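Local coordinates for protein 6-phosphogluconolactonase (Leishmania braziliensis, PDB 3CSS) that probably hydrolyses 6-phosphogluconolactone to 6-phosphogluconate, the second step of the oxidative pentose phosphate pathway, at residues P38-S44 and V155-L161; L137-C143 and S152-V156; F163-G167 and D223-V228; I107-A112 and G125-V129; H67-I72 and V99-I105. All coordinates share one frame; numbering follows the deposited sequence.

Contacts 1, 2 and 5 form a continuous cluster, with centres 11 to 14 Å apart, around strands 39-43 and 69-77 of the main sheet. Contact 1 pairs strands 39-43 and 158-162 near the middle of the chain, and contact 5 takes in the next strand, 69-77, whose Gln70 N is 2.8 Å from Val39 O. Contact 2 shares Val155 and Val156 with contact 1 and packs Leu141 CD2 3.8 Å from Val40 CG1. Contact 4 uses the earlier part of helix 123-140, the helix that ends in contact 2; their centres are 19 Å apart. The first segment of contact 3 follows strand 158-162 in sequence, but the centre of contact 3 is 30 Å from that of contact 2, across the molecule.

Contact 1. Residues P38-S44 and V155-L161; sequences PVVLALS and VVDIVLL
Asp157 reaches across to the start of strand 39-43, where its OD2 takes the amide of Val40 at 2.8 Å in an almost straight bond (178°). The amide meets OD2 on the anti side, slightly out of the carboxylate plane. With CG set beside its own backbone N (chi1 -67°), the carboxylate turns back along the neighbouring strand, while CB rests on Val39 CG1. A side chain thus does the work of a backbone carbonyl just before regular pairing begins. Beyond it the ladder is parallel: Ile158 N to Val40 O, Ala42 N to Ile158 O and Leu160 N to Ala42 O.

Leu41 and Ile158 share one face of the sheet. With Leu41 CG opposite its backbone N and CD1 turned by chi2 of 59°, CD1 comes to 3.6 Å from Ile158 CG2 and 3.9 Å from Leu160 CG; helix 14-30 packs on Ile158 from the same face. On the other face Ala42 CB lies 4.2 Å from both Val156 CG1 and Val159 CG1. At the far end Ser44 CB approaches Leu160 O at 3.4 Å, and a water joins Ser44 OG to Leu161 O, weakly at the carbonyl. Leu160 also packs on Leu52 and Tyr53 of helix 50-59. Two buried parallel neighbours, flanked by helices, are characteristic of the central sheet of a Rossmann-like alpha/beta fold, in keeping with the clan in which this family is placed.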
# COMPACT_ATOMS: atom_id res chain seq x y z
N PRO A 38 -2.73 16.09 -9.91
CA PRO A 38 -1.82 14.95 -9.85
C PRO A 38 -2.52 13.59 -9.81
O PRO A 38 -3.69 13.50 -9.48
CB PRO A 38 -1.07 15.17 -8.54
CG PRO A 38 -2.04 15.87 -7.68
CD PRO A 38 -2.78 16.80 -8.62
N VAL A 39 -1.77 12.56 -10.17
CA VAL A 39 -2.13 11.17 -9.88
C VAL A 39 -1.82 10.93 -8.39
O VAL A 39 -0.74 11.27 -7.91
CB VAL A 39 -1.30 10.21 -10.78
CG1 VAL A 39 -1.34 8.76 -10.29
CG2 VAL A 39 -1.81 10.31 -12.21
N VAL A 40 -2.76 10.35 -7.65
CA VAL A 40 -2.52 10.03 -6.25
C VAL A 40 -1.96 8.61 -6.19
O VAL A 40 -2.64 7.68 -6.62
CB VAL A 40 -3.81 10.15 -5.39
CG1 VAL A 40 -3.47 9.92 -3.94
CG2 VAL A 40 -4.45 11.51 -5.56
N LEU A 41 -0.75 8.46 -5.65
CA LEU A 41 -0.05 7.17 -5.57
C LEU A 41 0.18 6.83 -4.10
O LEU A 41 0.80 7.61 -3.39
CB LEU A 41 1.30 7.25 -6.32
CG LEU A 41 2.23 6.02 -6.32
CD1 LEU A 41 1.54 4.82 -6.93
CD2 LEU A 41 3.57 6.33 -7.04
N ALA A 42 -0.30 5.66 -3.66
CA ALA A 42 -0.01 5.16 -2.33
C ALA A 42 1.14 4.17 -2.42
O ALA A 42 1.04 3.10 -3.08
CB ALA A 42 -1.23 4.48 -1.71
N LEU A 43 2.23 4.51 -1.75
CA LEU A 43 3.44 3.73 -1.75
C LEU A 43 3.34 2.56 -0.82
O LEU A 43 2.73 2.67 0.26
CB LEU A 43 4.61 4.61 -1.29
CG LEU A 43 4.91 5.82 -2.16
CD1 LEU A 43 6.01 6.62 -1.50
CD2 LEU A 43 5.27 5.39 -3.58
N SER A 44 3.89 1.42 -1.25
CA SER A 44 4.08 0.27 -0.37
C SER A 44 5.46 0.27 0.24
O SER A 44 6.35 1.01 -0.15
CB SER A 44 3.86 -1.03 -1.13
OG SER A 44 4.73 -1.04 -2.24
N VAL A 155 -9.97 9.06 -2.77
CA VAL A 155 -9.94 8.25 -3.98
C VAL A 155 -8.52 8.24 -4.48
O VAL A 155 -7.99 9.25 -4.96
CB VAL A 155 -10.92 8.78 -5.05
CG1 VAL A 155 -10.83 7.92 -6.31
CG2 VAL A 155 -12.34 8.80 -4.49
N VAL A 156 -7.87 7.09 -4.31
CA VAL A 156 -6.48 6.94 -4.72
C VAL A 156 -6.44 6.41 -6.16
O VAL A 156 -7.15 5.47 -6.49
CB VAL A 156 -5.74 6.00 -3.75
CG1 VAL A 156 -4.31 5.78 -4.21
CG2 VAL A 156 -5.80 6.58 -2.34
N ASP A 157 -5.59 6.99 -7.00
CA ASP A 157 -5.46 6.50 -8.39
C ASP A 157 -4.74 5.15 -8.49
O ASP A 157 -5.20 4.23 -9.19
CB ASP A 157 -4.74 7.54 -9.27
CG ASP A 157 -5.57 8.79 -9.47
OD1 ASP A 157 -6.54 8.71 -10.26
OD2 ASP A 157 -5.28 9.80 -8.81
N ILE A 158 -3.62 5.03 -7.79
CA ILE A 158 -2.84 3.80 -7.78
C ILE A 158 -2.40 3.48 -6.36
O ILE A 158 -1.71 4.28 -5.73
CB ILE A 158 -1.57 3.90 -8.66
CG1 ILE A 158 -1.95 4.21 -10.11
CG2 ILE A 158 -0.71 2.59 -8.54
CD1 ILE A 158 -0.77 4.54 -10.98
N VAL A 159 -2.81 2.30 -5.88
CA VAL A 159 -2.32 1.74 -4.62
C VAL A 159 -1.33 0.63 -4.93
O VAL A 159 -1.70 -0.39 -5.53
CB VAL A 159 -3.46 1.21 -3.70
CG1 VAL A 159 -2.86 0.62 -2.40
CG2 VAL A 159 -4.52 2.30 -3.40
N LEU A 160 -0.09 0.82 -4.52
CA LEU A 160 0.90 -0.22 -4.61
C LEU A 160 0.79 -1.07 -3.35
O LEU A 160 0.64 -0.51 -2.25
CB LEU A 160 2.29 0.37 -4.70
CG LEU A 160 2.60 1.23 -5.92
CD1 LEU A 160 4.00 1.82 -5.76
CD2 LEU A 160 2.51 0.37 -7.17
N LEU A 161 0.92 -2.39 -3.50
CA LEU A 161 0.80 -3.32 -2.38
C LEU A 161 1.82 -4.44 -2.51
O LEU A 161 2.35 -4.69 -3.59
CB LEU A 161 -0.61 -3.94 -2.32
CG LEU A 161 -1.80 -3.04 -2.02
CD1 LEU A 161 -3.05 -3.91 -2.17
CD2 LEU A 161 -1.70 -2.43 -0.63
O HOH W 1 0.24 1.23 -0.32
O HOH W 2 4.98 -3.62 -3.16

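Contact 2. Residues L137-C143 and S152-V156; sequences LLNCLPC and SVPVV
Pro154 lays its ring across the end of helix 123-140 and the residues after it, and is the residue most buried here. Leu141 CD2 comes to 3.7 Å from Pro154 CB, the two side chains crossing at a slant, while Leu138 CD2 lies 4.2 Å from Pro154 CD at another part of the ring. Pro154 CG faces Leu137 CB more loosely. Leucines from the last helical turn and from the first residue beyond it therefore line up along one proline.

Cys143, next in buried surface, pairs with Pro154 as an antiparallel non-hydrogen-bonded pair with CA atoms 4.1 Å apart. Its SG, placed beside the backbone N (chi1 -63°), lies over the strand 3.7 Å from Pro154 CA, and Cys143 CA makes a CH...O contact of 3.1 Å with Val153 O. In this register the direct backbone bond falls on Val155, whose N donates to Pro142 O at 2.8 Å and 174°, with the donor tilted 16° from the carbonyl plane. A proline fits position 154 because no amide is called for there toward this strand.

Val153 continues the pairing through a backbone bond with Lys144, and Leu141 also packs on Gln70 and Ile72 of strand 69-77. The contact closes the short antiparallel two-stranded sheet of 143-145 and 152-154, a beta hairpin that carries the chain from helix 123-140 into strand 158-162 of the alpha/beta core.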
# COMPACT_ATOMS: atom_id res chain seq x y z
N LEU A 137 -5.43 13.15 5.16
CA LEU A 137 -5.84 12.56 3.88
C LEU A 137 -7.17 13.17 3.40
O LEU A 137 -7.31 13.54 2.24
CB LEU A 137 -5.96 11.03 3.99
CG LEU A 137 -4.64 10.26 4.20
CD1 LEU A 137 -4.94 8.77 4.43
CD2 LEU A 137 -3.63 10.49 3.03
N LEU A 138 -8.12 13.31 4.31
CA LEU A 138 -9.44 13.82 3.96
C LEU A 138 -9.37 15.30 3.56
O LEU A 138 -10.22 15.78 2.81
CB LEU A 138 -10.40 13.62 5.12
CG LEU A 138 -10.84 12.18 5.39
CD1 LEU A 138 -11.55 12.08 6.74
CD2 LEU A 138 -11.73 11.64 4.29
N ASN A 139 -8.35 16.00 4.05
CA ASN A 139 -8.14 17.43 3.75
C ASN A 139 -7.34 17.67 2.46
O ASN A 139 -7.51 18.70 1.82
CB ASN A 139 -7.38 18.08 4.91
CG ASN A 139 -8.28 18.43 6.09
OD1 ASN A 139 -9.51 18.41 6.01
ND2 ASN A 139 -7.64 18.82 7.20
N CYS A 140 -6.46 16.74 2.09
CA CYS A 140 -5.47 16.98 1.03
C CYS A 140 -5.68 16.18 -0.26
O CYS A 140 -5.10 16.54 -1.28
CB CYS A 140 -4.06 16.66 1.53
SG CYS A 140 -3.56 17.68 2.92
N LEU A 141 -6.43 15.07 -0.18
CA LEU A 141 -6.73 14.25 -1.34
C LEU A 141 -8.15 14.48 -1.91
O LEU A 141 -9.03 15.01 -1.22
CB LEU A 141 -6.56 12.76 -1.00
CG LEU A 141 -5.17 12.14 -1.10
CD1 LEU A 141 -4.14 12.94 -0.27
CD2 LEU A 141 -5.24 10.67 -0.68
N PRO A 142 -8.35 14.11 -3.19
CA PRO A 142 -9.70 14.04 -3.73
C PRO A 142 -10.49 12.98 -2.98
O PRO A 142 -10.02 11.85 -2.82
CB PRO A 142 -9.50 13.60 -5.19
CG PRO A 142 -8.06 13.51 -5.40
CD PRO A 142 -7.38 13.46 -4.09
N CYS A 143 -11.69 13.36 -2.51
CA CYS A 143 -12.54 12.46 -1.74
C CYS A 143 -13.92 12.38 -2.34
O CYS A 143 -14.37 13.32 -3.04
CB CYS A 143 -12.62 12.93 -0.27
SG CYS A 143 -11.05 12.91 0.60
N SER A 152 -16.60 10.35 4.18
CA SER A 152 -15.96 10.31 2.86
C SER A 152 -14.71 9.43 2.85
O SER A 152 -14.16 9.07 3.91
CB SER A 152 -15.60 11.72 2.40
OG SER A 152 -16.77 12.50 2.37
N VAL A 153 -14.28 9.10 1.63
CA VAL A 153 -13.11 8.28 1.39
C VAL A 153 -12.21 9.00 0.38
O VAL A 153 -12.72 9.54 -0.61
CB VAL A 153 -13.51 6.86 0.85
CG1 VAL A 153 -14.15 6.93 -0.56
CG2 VAL A 153 -12.33 5.95 0.84
N PRO A 154 -10.89 9.03 0.64
CA PRO A 154 -9.99 9.52 -0.39
C PRO A 154 -9.97 8.53 -1.55
O PRO A 154 -10.03 7.32 -1.33
CB PRO A 154 -8.63 9.62 0.32
CG PRO A 154 -8.69 8.67 1.43
CD PRO A 154 -10.16 8.59 1.85
N VAL A 155 -9.97 9.06 -2.77
CA VAL A 155 -9.94 8.25 -3.98
C VAL A 155 -8.52 8.24 -4.48
O VAL A 155 -7.99 9.25 -4.96
CB VAL A 155 -10.92 8.78 -5.05
CG1 VAL A 155 -10.83 7.92 -6.31
CG2 VAL A 155 -12.34 8.80 -4.49
N VAL A 156 -7.87 7.09 -4.31
CA VAL A 156 -6.48 6.94 -4.72
C VAL A 156 -6.44 6.41 -6.16
O VAL A 156 -7.15 5.47 -6.49
CB VAL A 156 -5.74 6.00 -3.75
CG1 VAL A 156 -4.31 5.78 -4.21
CG2 VAL A 156 -5.80 6.58 -2.34

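Contact 3. Residues F163-G167 and D223-V228; sequences FGSDG and DKNWVV
Residues 163-167 leave strand 158-162 and fold into a type I beta turn from Gly164 to Gly167, closed by Gly167 N on Gly164 O. The turn lies against residues 223-228, where a short 3-10 segment leads into helix 225-232; CA atoms approach to 5.0 Å at Ser165 and Lys224 and to 5.2 Å at Gly167 and Val227. Gly167 has a positive phi, and its CA sits 3.5 Å from Val227 CG2.

Two side chains grip carbonyls of the 163-167 segment. Lys224, bent at its second torsion (chi2 -71°), swings NZ to within 2.7 Å of Phe163 O. A water also links NZ, weakly, to Ser165 N. Trp226 holds its indole alongside the turn, and NE1 donates to Ser165 O at 2.9 Å, close to the ring plane but with a bent N-H...O angle of 134°.

Beside these polar grips the packing is apolar. Val227 CG1 stands over one face of the Phe163 ring, 3.9 Å from its centroid and only 14° off the normal, a CH-pi contact, while Val228 CG2 meets the ring edge near CE2. Phe163 also packs on Val217 and Ala219 of strand 214-219. Asp166 bonds His168 through OD1 and Ser192 through OD2, consistent with the family's active-site loop. The contact joins a loop at the C-terminal end of a parallel strand of the alpha/beta sheet to helix 225-232, which follows the adjacent strand 214-219.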
# COMPACT_ATOMS: atom_id res chain seq x y z
N PHE A 163 2.49 -8.62 -0.65
CA PHE A 163 1.91 -9.70 0.15
C PHE A 163 2.96 -10.19 1.12
O PHE A 163 4.12 -10.39 0.74
CB PHE A 163 1.53 -10.91 -0.72
CG PHE A 163 0.28 -10.74 -1.57
CD1 PHE A 163 -0.80 -9.95 -1.17
CD2 PHE A 163 0.18 -11.44 -2.74
CE1 PHE A 163 -1.94 -9.89 -1.98
CE2 PHE A 163 -0.94 -11.39 -3.53
CZ PHE A 163 -2.00 -10.63 -3.14
N GLY A 164 2.55 -10.42 2.35
CA GLY A 164 3.35 -11.20 3.28
C GLY A 164 3.06 -12.68 3.16
O GLY A 164 1.99 -13.09 2.69
N SER A 165 4.01 -13.48 3.64
CA SER A 165 3.80 -14.93 3.72
C SER A 165 2.65 -15.34 4.66
O SER A 165 2.17 -16.46 4.59
CB SER A 165 5.07 -15.65 4.13
OG SER A 165 5.41 -15.30 5.47
N ASP A 166 2.23 -14.42 5.52
CA ASP A 166 1.07 -14.59 6.38
C ASP A 166 -0.27 -14.24 5.70
O ASP A 166 -1.33 -14.33 6.34
CB ASP A 166 1.25 -13.76 7.65
CG ASP A 166 1.15 -12.27 7.41
OD1 ASP A 166 1.37 -11.84 6.26
OD2 ASP A 166 0.82 -11.51 8.36
N GLY A 167 -0.21 -13.80 4.44
CA GLY A 167 -1.42 -13.41 3.70
C GLY A 167 -1.83 -11.95 3.85
O GLY A 167 -2.84 -11.53 3.28
N ASP A 223 6.89 -18.77 -0.73
CA ASP A 223 6.13 -18.64 0.50
C ASP A 223 4.91 -17.74 0.38
O ASP A 223 4.13 -17.64 1.33
CB ASP A 223 7.00 -18.22 1.71
CG ASP A 223 7.64 -16.87 1.56
OD1 ASP A 223 7.45 -16.18 0.54
OD2 ASP A 223 8.37 -16.49 2.50
N LYS A 224 4.73 -17.09 -0.77
CA LYS A 224 3.52 -16.32 -1.05
C LYS A 224 2.51 -17.03 -1.92
O LYS A 224 1.43 -16.47 -2.18
CB LYS A 224 3.82 -15.03 -1.81
CG LYS A 224 5.05 -14.36 -1.47
CD LYS A 224 5.00 -13.76 -0.20
CE LYS A 224 5.95 -12.59 -0.29
NZ LYS A 224 6.29 -12.04 0.96
N ASN A 225 2.87 -18.21 -2.43
CA ASN A 225 2.02 -18.90 -3.41
C ASN A 225 0.64 -19.20 -2.84
O ASN A 225 -0.34 -19.02 -3.52
CB ASN A 225 2.72 -20.16 -3.91
CG ASN A 225 1.92 -20.89 -5.00
OD1 ASN A 225 1.64 -22.07 -4.87
ND2 ASN A 225 1.58 -20.18 -6.08
N TRP A 226 0.55 -19.61 -1.57
CA TRP A 226 -0.75 -19.93 -1.00
C TRP A 226 -1.62 -18.69 -0.91
O TRP A 226 -2.85 -18.76 -0.98
CB TRP A 226 -0.59 -20.57 0.38
CG TRP A 226 -0.22 -19.66 1.53
CD1 TRP A 226 1.04 -19.36 1.96
CD2 TRP A 226 -1.11 -18.95 2.40
NE1 TRP A 226 0.99 -18.54 3.03
CE2 TRP A 226 -0.31 -18.25 3.33
CE3 TRP A 226 -2.50 -18.81 2.47
CZ2 TRP A 226 -0.85 -17.45 4.33
CZ3 TRP A 226 -3.03 -18.03 3.48
CH2 TRP A 226 -2.22 -17.36 4.39
N VAL A 227 -0.96 -17.55 -0.71
CA VAL A 227 -1.67 -16.27 -0.65
C VAL A 227 -2.26 -15.94 -2.02
O VAL A 227 -3.43 -15.58 -2.16
CB VAL A 227 -0.73 -15.14 -0.18
CG1 VAL A 227 -1.48 -13.80 -0.15
CG2 VAL A 227 -0.10 -15.50 1.22
N VAL A 228 -1.42 -16.01 -3.04
CA VAL A 228 -1.87 -15.74 -4.39
C VAL A 228 -3.04 -16.67 -4.77
O VAL A 228 -4.09 -16.22 -5.25
CB VAL A 228 -0.67 -15.96 -5.36
CG1 VAL A 228 -1.15 -15.95 -6.81
CG2 VAL A 228 0.41 -14.89 -5.17
O HOH W 3 6.64 -12.33 3.89

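Contact 4. Residues I107-A112 and G125-V129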
# COMPACT_ATOMS: atom_id res chain seq x y z
N ILE A 107 3.20 11.45 7.58
CA ILE A 107 2.56 10.88 8.77
C ILE A 107 3.32 11.40 9.99
O ILE A 107 4.55 11.32 10.04
CB ILE A 107 2.61 9.33 8.78
CG1 ILE A 107 1.85 8.76 7.58
CG2 ILE A 107 2.00 8.79 10.08
CD1 ILE A 107 1.98 7.24 7.41
N ASP A 108 2.58 11.93 10.96
CA ASP A 108 3.14 12.38 12.23
C ASP A 108 3.11 11.21 13.23
O ASP A 108 2.05 10.85 13.72
CB ASP A 108 2.32 13.57 12.74
CG ASP A 108 2.89 14.18 13.99
OD1 ASP A 108 3.94 13.71 14.49
OD2 ASP A 108 2.27 15.16 14.48
N ARG A 109 4.27 10.63 13.52
CA ARG A 109 4.33 9.41 14.36
C ARG A 109 4.55 9.64 15.82
O ARG A 109 4.49 8.69 16.60
CB ARG A 109 5.48 8.48 13.93
CG ARG A 109 5.55 8.18 12.48
CD ARG A 109 6.56 9.05 11.79
NE ARG A 109 6.33 8.99 10.35
CZ ARG A 109 6.76 8.01 9.57
NH1 ARG A 109 7.44 7.00 10.07
NH2 ARG A 109 6.47 8.04 8.28
N ARG A 110 4.81 10.88 16.20
CA ARG A 110 5.23 11.27 17.56
C ARG A 110 4.36 10.69 18.67
O ARG A 110 4.84 10.26 19.71
CB ARG A 110 5.18 12.79 17.70
CG ARG A 110 6.48 13.51 17.42
CD ARG A 110 6.58 14.69 18.37
NE ARG A 110 6.14 14.28 19.70
CZ ARG A 110 6.96 13.82 20.64
NH1 ARG A 110 8.26 13.76 20.41
NH2 ARG A 110 6.47 13.45 21.82
N ALA A 111 3.04 10.73 18.46
CA ALA A 111 2.10 10.26 19.49
C ALA A 111 2.27 8.77 19.84
O ALA A 111 1.86 8.33 20.91
CB ALA A 111 0.66 10.55 19.07
N ALA A 112 2.87 8.01 18.92
CA ALA A 112 3.05 6.56 19.07
C ALA A 112 4.45 6.11 19.51
O ALA A 112 4.61 4.99 19.96
CB ALA A 112 2.68 5.85 17.76
N GLY A 125 -1.79 4.98 21.19
CA GLY A 125 -0.85 5.78 20.42
C GLY A 125 -0.96 5.55 18.92
O GLY A 125 -0.88 6.50 18.14
N ALA A 126 -1.14 4.30 18.50
CA ALA A 126 -1.37 3.97 17.10
C ALA A 126 -2.64 4.66 16.57
O ALA A 126 -2.62 5.24 15.49
CB ALA A 126 -1.43 2.43 16.89
N TRP A 127 -3.74 4.57 17.31
CA TRP A 127 -4.97 5.27 16.92
C TRP A 127 -4.79 6.78 16.83
O TRP A 127 -5.34 7.40 15.93
CB TRP A 127 -6.11 4.96 17.89
CG TRP A 127 -6.93 3.73 17.52
CD1 TRP A 127 -7.17 2.65 18.31
CD2 TRP A 127 -7.63 3.50 16.29
NE1 TRP A 127 -7.96 1.74 17.64
CE2 TRP A 127 -8.25 2.23 16.39
CE3 TRP A 127 -7.77 4.22 15.10
CZ2 TRP A 127 -9.02 1.69 15.37
CZ3 TRP A 127 -8.53 3.68 14.08
CH2 TRP A 127 -9.14 2.42 14.22
N ALA A 128 -4.03 7.36 17.75
CA ALA A 128 -3.78 8.79 17.71
C ALA A 128 -3.10 9.19 16.39
O ALA A 128 -3.50 10.16 15.75
CB ALA A 128 -2.93 9.21 18.91
N VAL A 129 -2.10 8.41 15.98
CA VAL A 129 -1.41 8.63 14.69
C VAL A 129 -2.36 8.39 13.50
O VAL A 129 -2.40 9.20 12.58
CB VAL A 129 -0.14 7.75 14.56
CG1 VAL A 129 0.49 7.90 13.17
CG2 VAL A 129 0.87 8.09 15.65
O HOH W 4 -0.42 11.32 11.49
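This is apolar packing of a loop and a short helical turn against helix 123-140, about 18 Å (centre to centre) from the middle of the chain. Val129 carries most of it. Its two methyls divide the 107-112 segment between them: CG1, opposite the backbone N (chi1 175°), lies 3.6 Å from Ile107 CG2 with the two side chains crossing near a right angle, while CG2 rests 3.6 Å from Ala112 CB. Asp108 O sits near both branches, 3.4 Å from CG1.

One helical turn earlier the chains come closer still. The CA atoms of Ala112 and Gly125 are 4.2 Å apart, and Gly125 brings bare backbone against Ala111 and Ala112, its CA 3.8 Å from Ala111 O. Ala111 CB and Ala128 CB touch at 3.8 Å at the more exposed side.

Direct polar links give way to one water, which accepts from Asp108 N and donates to Val129 O, each at 3.1 Å. Within the loop Arg109 NE donates to Ile107 O, which lies in the guanidinium plane, although the donor stands well above the carbonyl plane. The same guanidinium forms a salt bridge with Glu76 and bonds Leu79 O, tying the loop to strand 69-77 and what follows it. Alanines, a glycine and two branched side chains thus imply an association set by close fit and a bridging water, with the charged group of Arg109 engaged elsewhere.

Contact 5. Residues H67-I72 and V99-I105; sequences HAVQFI and VPSSDVI
The imidazole of His67 meets Asp103 at its edge: ND1 donates to OD2 at 2.6 Å, nearly straight (169°), with the oxygen within 6° of the ring plane and using its syn lone pair. Ring and carboxylate are turned 58° against each other. Pro100 CB lies at the same ring's edge, and Pro100 CG is 3.7 Å from CE1. The second ring, that of Phe71, has Val69 CG1 from its own strand 3.5 Å above the centre of one face and Asp103 O at its edge, while Val99 CG1 approaches CE2 obliquely at 3.8 Å. Leu95 and Leu96 of helix 87-96 pack on it as well.

His67 has positive phi, is the C-prime residue of a Schellman motif that ends helix 61-65, and stands where the chain turns into strand 69-77. The segment 99-105 then runs beside that strand through a single bridge, Phe71 with Val104. Its two bonds are Phe71 N to Asp103 O at 2.8 Å and Ile105 N to Phe71 O at 3.0 Å, both close to linear. Asp103 thus serves the contact twice, by carboxylate and by carbonyl, and a water also donates to its OD1.

Farther along, Ile72 CG2 and Ile105 CG1 touch at 3.9 Å, the side chains lying side by side and pointing the same way. Gln70 NE2 donates to a water that in turn donates to Ser102 O, and Gln70 NE2 also bonds Cys140 O at the end of helix 123-140.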
# COMPACT_ATOMS: atom_id res chain seq x y z
N HIS A 67 5.18 17.93 -10.23
CA HIS A 67 4.01 17.65 -9.39
C HIS A 67 2.98 16.73 -10.08
O HIS A 67 1.79 16.82 -9.80
CB HIS A 67 3.35 18.96 -8.90
CG HIS A 67 4.32 20.02 -8.47
ND1 HIS A 67 5.19 19.85 -7.42
CD2 HIS A 67 4.57 21.26 -8.97
CE1 HIS A 67 5.93 20.94 -7.28
NE2 HIS A 67 5.58 21.81 -8.21
N ALA A 68 3.45 15.82 -10.94
CA ALA A 68 2.55 14.86 -11.60
C ALA A 68 1.90 13.86 -10.62
O ALA A 68 0.83 13.33 -10.90
CB ALA A 68 3.29 14.11 -12.69
N VAL A 69 2.58 13.60 -9.50
CA VAL A 69 2.15 12.60 -8.52
C VAL A 69 2.05 13.20 -7.13
O VAL A 69 2.93 13.95 -6.69
CB VAL A 69 3.12 11.38 -8.46
CG1 VAL A 69 2.70 10.41 -7.31
CG2 VAL A 69 3.18 10.63 -9.80
N GLN A 70 0.96 12.89 -6.44
CA GLN A 70 0.81 13.14 -5.02
C GLN A 70 1.03 11.81 -4.30
O GLN A 70 0.25 10.87 -4.50
CB GLN A 70 -0.57 13.70 -4.70
CG GLN A 70 -0.82 13.90 -3.20
CD GLN A 70 -2.18 14.51 -2.93
OE1 GLN A 70 -3.20 13.98 -3.38
NE2 GLN A 70 -2.21 15.63 -2.22
N PHE A 71 2.07 11.76 -3.46
CA PHE A 71 2.51 10.55 -2.78
C PHE A 71 1.95 10.48 -1.36
O PHE A 71 2.00 11.47 -0.59
CB PHE A 71 4.04 10.49 -2.66
CG PHE A 71 4.77 10.36 -3.95
CD1 PHE A 71 5.10 9.11 -4.44
CD2 PHE A 71 5.14 11.49 -4.67
CE1 PHE A 71 5.79 8.96 -5.63
CE2 PHE A 71 5.84 11.36 -5.88
CZ PHE A 71 6.16 10.09 -6.36
N ILE A 72 1.45 9.31 -1.01
CA ILE A 72 1.08 8.97 0.36
C ILE A 72 1.66 7.60 0.69
O ILE A 72 1.96 6.81 -0.20
CB ILE A 72 -0.46 8.98 0.59
CG1 ILE A 72 -1.15 7.75 -0.03
CG2 ILE A 72 -1.09 10.31 0.02
CD1 ILE A 72 -2.67 7.67 0.31
N VAL A 99 11.87 14.61 -4.51
CA VAL A 99 10.48 14.97 -4.83
C VAL A 99 10.10 16.16 -3.94
O VAL A 99 10.44 16.19 -2.75
CB VAL A 99 9.50 13.77 -4.58
CG1 VAL A 99 8.05 14.21 -4.78
CG2 VAL A 99 9.82 12.59 -5.51
N PRO A 100 9.41 17.16 -4.52
CA PRO A 100 9.00 18.31 -3.72
C PRO A 100 8.16 17.91 -2.52
O PRO A 100 7.27 17.06 -2.64
CB PRO A 100 8.21 19.17 -4.71
CG PRO A 100 8.66 18.73 -6.06
CD PRO A 100 8.94 17.26 -5.91
N SER A 101 8.45 18.51 -1.36
CA SER A 101 7.76 18.17 -0.10
C SER A 101 6.27 18.38 -0.23
O SER A 101 5.49 17.64 0.37
CB SER A 101 8.28 19.02 1.06
OG SER A 101 9.67 18.84 1.26
N SER A 102 5.88 19.40 -1.01
CA SER A 102 4.47 19.71 -1.26
C SER A 102 3.68 18.58 -1.92
O SER A 102 2.45 18.56 -1.82
CB SER A 102 4.34 20.98 -2.12
OG SER A 102 4.87 20.80 -3.43
N ASP A 103 4.38 17.66 -2.57
CA ASP A 103 3.75 16.54 -3.26
C ASP A 103 3.69 15.26 -2.41
O ASP A 103 3.25 14.22 -2.90
CB ASP A 103 4.52 16.23 -4.54
CG ASP A 103 4.43 17.33 -5.56
OD1 ASP A 103 3.33 17.93 -5.72
OD2 ASP A 103 5.46 17.62 -6.19
N VAL A 104 4.16 15.34 -1.17
CA VAL A 104 4.21 14.20 -0.27
C VAL A 104 3.44 14.50 1.02
O VAL A 104 3.69 15.49 1.70
CB VAL A 104 5.69 13.83 0.08
CG1 VAL A 104 5.73 12.56 0.92
CG2 VAL A 104 6.51 13.67 -1.17
N ILE A 105 2.50 13.63 1.36
CA ILE A 105 1.74 13.73 2.59
C ILE A 105 2.47 12.97 3.70
O ILE A 105 2.71 11.76 3.58
CB ILE A 105 0.29 13.22 2.41
CG1 ILE A 105 -0.40 13.94 1.24
CG2 ILE A 105 -0.52 13.40 3.69
CD1 ILE A 105 -0.44 15.44 1.32
O HOH W 5 1.10 16.67 -6.40
O HOH W 6 0.32 17.35 -1.90